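Local coordinates for protein NEDD8-conjugating enzyme UBC12 (Saccharomyces cerevisiae, PDB 3O2U) that accepts the ubiquitin-like protein NEDD8/Rub1 from its E1 enzyme as a thioester and catalyses its attachment to other proteins, chiefly the cullin Cdc53, at residues Q132-I135 against T136-F140; D42-P45 against T46-L49. All coordinates share one frame; numbering follows the deposited sequence.

Contact 1. Residues Q132-I135 against T136-F140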
loop_
_atom_site.group_PDB
_atom_site.type_symbol
_atom_site.label_atom_id
_atom_site.label_comp_id
_atom_site.label_asym_id
_atom_site.label_seq_id
_atom_site.Cartn_x
_atom_site.Cartn_y
_atom_site.Cartn_z
ATOM N N GLN A 132 6.977 3.762 7.113
ATOM C CA GLN A 132 6.795 5.222 7.127
ATOM C C GLN A 132 7.043 5.795 5.726
ATOM O O GLN A 132 6.294 6.647 5.259
ATOM C CB GLN A 132 7.741 5.886 8.129
ATOM C CG GLN A 132 7.701 7.404 8.112
ATOM C CD GLN A 132 6.666 7.958 9.043
ATOM O OE1 GLN A 132 6.271 7.301 10.004
ATOM N NE2 GLN A 132 6.220 9.179 8.779
ATOM N N SER A 133 8.092 5.310 5.066
ATOM C CA SER A 133 8.448 5.754 3.713
ATOM C C SER A 133 7.372 5.419 2.720
ATOM O O SER A 133 7.027 6.233 1.883
ATOM C CB SER A 133 9.735 5.080 3.257
ATOM O OG SER A 133 10.770 5.348 4.182
ATOM N N ILE A 134 6.858 4.194 2.788
ATOM C CA ILE A 134 5.816 3.808 1.870
ATOM C C ILE A 134 4.614 4.718 2.065
ATOM O O ILE A 134 4.073 5.266 1.100
ATOM C CB ILE A 134 5.411 2.335 2.071
ATOM C CG1 ILE A 134 6.589 1.425 1.673
ATOM C CG2 ILE A 134 4.173 2.038 1.252
ATOM C CD1 ILE A 134 6.529 0.001 2.232
ATOM N N ILE A 135 4.207 4.884 3.317
ATOM C CA ILE A 135 3.037 5.693 3.613
ATOM C C ILE A 135 3.229 7.150 3.169
ATOM O O ILE A 135 2.339 7.756 2.561
ATOM C CB ILE A 135 2.658 5.601 5.090
ATOM C CG1 ILE A 135 2.092 4.191 5.382
ATOM C CG2 ILE A 135 1.635 6.688 5.427
ATOM C CD1 ILE A 135 1.741 3.970 6.843
ATOM N N THR A 136 4.394 7.711 3.460
ATOM C CA THR A 136 4.669 9.060 3.007
ATOM C C THR A 136 4.604 9.139 1.477
ATOM O O THR A 136 4.119 10.118 0.926
ATOM C CB THR A 136 6.042 9.528 3.497
ATOM O OG1 THR A 136 6.034 9.548 4.929
ATOM C CG2 THR A 136 6.346 10.933 2.965
ATOM N N GLY A 137 5.090 8.096 0.800
ATOM C CA GLY A 137 5.041 8.024 -0.653
ATOM C C GLY A 137 3.635 8.009 -1.224
ATOM O O GLY A 137 3.359 8.650 -2.242
ATOM N N LEU A 138 2.738 7.279 -0.570
ATOM C CA LEU A 138 1.332 7.231 -0.981
ATOM C C LEU A 138 0.693 8.615 -0.791
ATOM O O LEU A 138 -0.065 9.088 -1.620
ATOM C CB LEU A 138 0.585 6.156 -0.181
ATOM C CG LEU A 138 1.070 4.729 -0.478
ATOM C CD1 LEU A 138 0.383 3.683 0.409
ATOM C CD2 LEU A 138 0.879 4.401 -1.948
ATOM N N LEU A 139 1.027 9.275 0.301
ATOM C CA LEU A 139 0.512 10.616 0.526
ATOM C C LEU A 139 0.971 11.538 -0.610
ATOM O O LEU A 139 0.156 12.182 -1.263
ATOM C CB LEU A 139 1.003 11.141 1.864
ATOM C CG LEU A 139 0.516 12.549 2.229
ATOM C CD1 LEU A 139 -0.998 12.645 2.120
ATOM C CD2 LEU A 139 0.992 12.938 3.626
ATOM N N PHE A 140 2.277 11.561 -0.849
ATOM C CA PHE A 140 2.913 12.448 -1.833
ATOM C C PHE A 140 2.358 12.285 -3.261
ATOM O O PHE A 140 2.401 13.217 -4.065
ATOM C CB PHE A 140 4.430 12.200 -1.812
ATOM C CG PHE A 140 5.245 13.286 -2.462
ATOM C CD1 PHE A 140 5.343 14.539 -1.885
ATOM C CD2 PHE A 140 5.930 13.043 -3.645
ATOM C CE1 PHE A 140 6.107 15.542 -2.491
ATOM C CE2 PHE A 140 6.691 14.038 -4.251
ATOM C CZ PHE A 140 6.781 15.284 -3.674
#

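Contact 2. Residues D42-P45 against T46-L49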
loop_
_atom_site.group_PDB
_atom_site.type_symbol
_atom_site.label_atom_id
_atom_site.label_comp_id
_atom_site.label_asym_id
_atom_site.label_seq_id
_atom_site.Cartn_x
_atom_site.Cartn_y
_atom_site.Cartn_z
ATOM N N ASP A 42 5.292 7.679 12.456
ATOM C CA ASP A 42 5.079 9.062 12.830
ATOM C C ASP A 42 4.156 9.687 11.793
ATOM O O ASP A 42 4.600 10.436 10.929
ATOM C CB ASP A 42 6.418 9.794 12.867
ATOM C CG ASP A 42 6.316 11.165 13.490
ATOM O OD1 ASP A 42 6.083 11.245 14.714
ATOM O OD2 ASP A 42 6.487 12.163 12.756
ATOM N N LEU A 43 2.868 9.365 11.868
ATOM C CA LEU A 43 1.931 9.721 10.799
ATOM C C LEU A 43 1.423 11.153 10.920
ATOM O O LEU A 43 1.151 11.620 12.024
ATOM C CB LEU A 43 0.730 8.772 10.817
ATOM C CG LEU A 43 0.925 7.264 10.607
ATOM C CD1 LEU A 43 -0.340 6.500 10.986
ATOM C CD2 LEU A 43 1.310 6.970 9.176
ATOM N N PRO A 44 1.273 11.851 9.780
ATOM C CA PRO A 44 0.585 13.144 9.839
ATOM C C PRO A 44 -0.917 12.922 9.987
ATOM O O PRO A 44 -1.406 11.809 9.736
ATOM C CB PRO A 44 0.902 13.786 8.482
ATOM C CG PRO A 44 1.247 12.662 7.574
ATOM C CD PRO A 44 1.745 11.516 8.422
ATOM N N PRO A 45 -1.651 13.968 10.396
ATOM C CA PRO A 45 -3.091 13.844 10.660
ATOM C C PRO A 45 -3.869 13.463 9.401
ATOM O O PRO A 45 -5.006 13.011 9.495
ATOM C CB PRO A 45 -3.486 15.252 11.144
ATOM C CG PRO A 45 -2.212 15.852 11.640
ATOM C CD PRO A 45 -1.141 15.308 10.735
ATOM N N THR A 46 -3.242 13.613 8.241
ATOM C CA THR A 46 -3.876 13.266 6.976
ATOM C C THR A 46 -3.812 11.770 6.661
ATOM O O THR A 46 -4.347 11.323 5.647
ATOM C CB THR A 46 -3.209 14.012 5.831
ATOM O OG1 THR A 46 -1.792 13.924 6.010
ATOM C CG2 THR A 46 -3.632 15.487 5.837
ATOM N N VAL A 47 -3.153 11.003 7.519
ATOM C CA VAL A 47 -3.063 9.565 7.305
ATOM C C VAL A 47 -3.457 8.775 8.533
ATOM O O VAL A 47 -2.917 8.981 9.622
ATOM C CB VAL A 47 -1.658 9.114 6.890
ATOM C CG1 VAL A 47 -1.633 7.571 6.701
ATOM C CG2 VAL A 47 -1.226 9.815 5.601
ATOM N N THR A 48 -4.393 7.856 8.356
ATOM C CA THR A 48 -4.744 6.954 9.438
ATOM C C THR A 48 -4.485 5.508 8.999
ATOM O O THR A 48 -4.455 5.208 7.801
ATOM C CB THR A 48 -6.188 7.165 9.869
ATOM O OG1 THR A 48 -7.067 6.832 8.792
ATOM C CG2 THR A 48 -6.406 8.627 10.232
ATOM N N LEU A 49 -4.276 4.621 9.960
ATOM C CA LEU A 49 -3.843 3.265 9.656
ATOM C C LEU A 49 -4.591 2.289 10.551
ATOM O O LEU A 49 -4.734 2.529 11.745
ATOM C CB LEU A 49 -2.335 3.135 9.863
ATOM C CG LEU A 49 -1.712 1.793 9.484
ATOM C CD1 LEU A 49 -0.233 1.918 9.256
ATOM C CD2 LEU A 49 -1.979 0.752 10.570
#

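Contact 1. Residues Q132-I135 against T136-F140
T136 and Q132 meet one turn apart on helix 131-143 of the UBC fold, the helix that packs against the antiparallel sheet. From CB, which stands 3.4 Å from Q132 O, the T136 side chain divides. With chi1 at -62°, OG1 lies beside its own backbone N, and from there the hydroxyl gives its proton back to Q132 O (OG1 to O 2.9 Å). CG2, the other branch, points away from Q132. Q132 O is thus gripped twice: T136 N reaches it at 2.8 Å in a nearly straight bond (165° at the hydrogen), while OG1 comes in over the opposite face of the carbonyl. The Q132 side chain slants across T136, its NE2 3.9 Å from OG1, but its OE1 is hydrogen-bonded to the backbone N of D42.

The i to i+4 bonding continues with G137 N to S133 O, L138 N to I134 O and L139 N to I135 O. The I135 side chain packs on the sheet, where V68 is among its neighbours. I134 and L138 share the buried flank further round, where L138 also touches L118, a neighbour in sequence of the predicted thioester cysteine C117. Their side chains meet through single methyls, I134 CG2 lying 4.2 Å from L138 CD1, while L138 CG sits 3.4 Å from I134 O.

Contact 2. Residues D42-P45 against T46-L49
P44 and V47 are the ends of a type I beta turn, with P45 and T46 at its corners, that leads from the loop after helix 29-39 into strand 47-51. One hydrogen bond across the segments closes it: V47 N gives its proton to P44 O at 2.9 Å. The N-H points almost straight at the oxygen (162°) but arrives from above the carbonyl plane, 46° out of it. As a proline, P45 has no N-H to offer, and it is well suited to the first corner of a type I turn.

Apolar contacts lie on the side facing helix 131-143. The L43 side chain crosses V47 at about a right angle and divides its two methyls between neighbours: CD2 meets V47 CG1 at 3.9 Å, and CD1 reaches L49 CB at 4.1 Å. Held anti to its backbone N, V47 CG1 faces L43 CD2; V47 CG2 lies more loosely by the P44 ring, 4.3 Å from CG.

A polar atom meets carbon at the corner: T46 OG1 rests 3.6 Å from P44 CG, the two side chains again crossing nearly at right angles. T46 also bonds through its backbone to R71, and T48 likewise to I69 on the adjoining strand. The turn thereby delivers the chain into one of the two edge strands of the four-stranded antiparallel sheet, completing the link from helix 29-39 to the first strand of the UBC fold.

How the contacts relate
Contact 1 is partly buried and lies nearer the centre of the chain; contact 2 belongs to the surface, with V47 its buried residue. Repeated backbone bonds hold the first within a single helix, whereas a single turn bond and a small apolar cluster round L43 shape the second, where loop becomes edge strand. The two meet directly. I135 of 132-135 packs its CG2 against V47 CG1 (3.6 Å) and L43 CD2, and its CD1 against L49 CD1, so one isoleucine joins helix 131-143 to both segments of contact 2. A polar tie through Q132 runs beside this apolar seam.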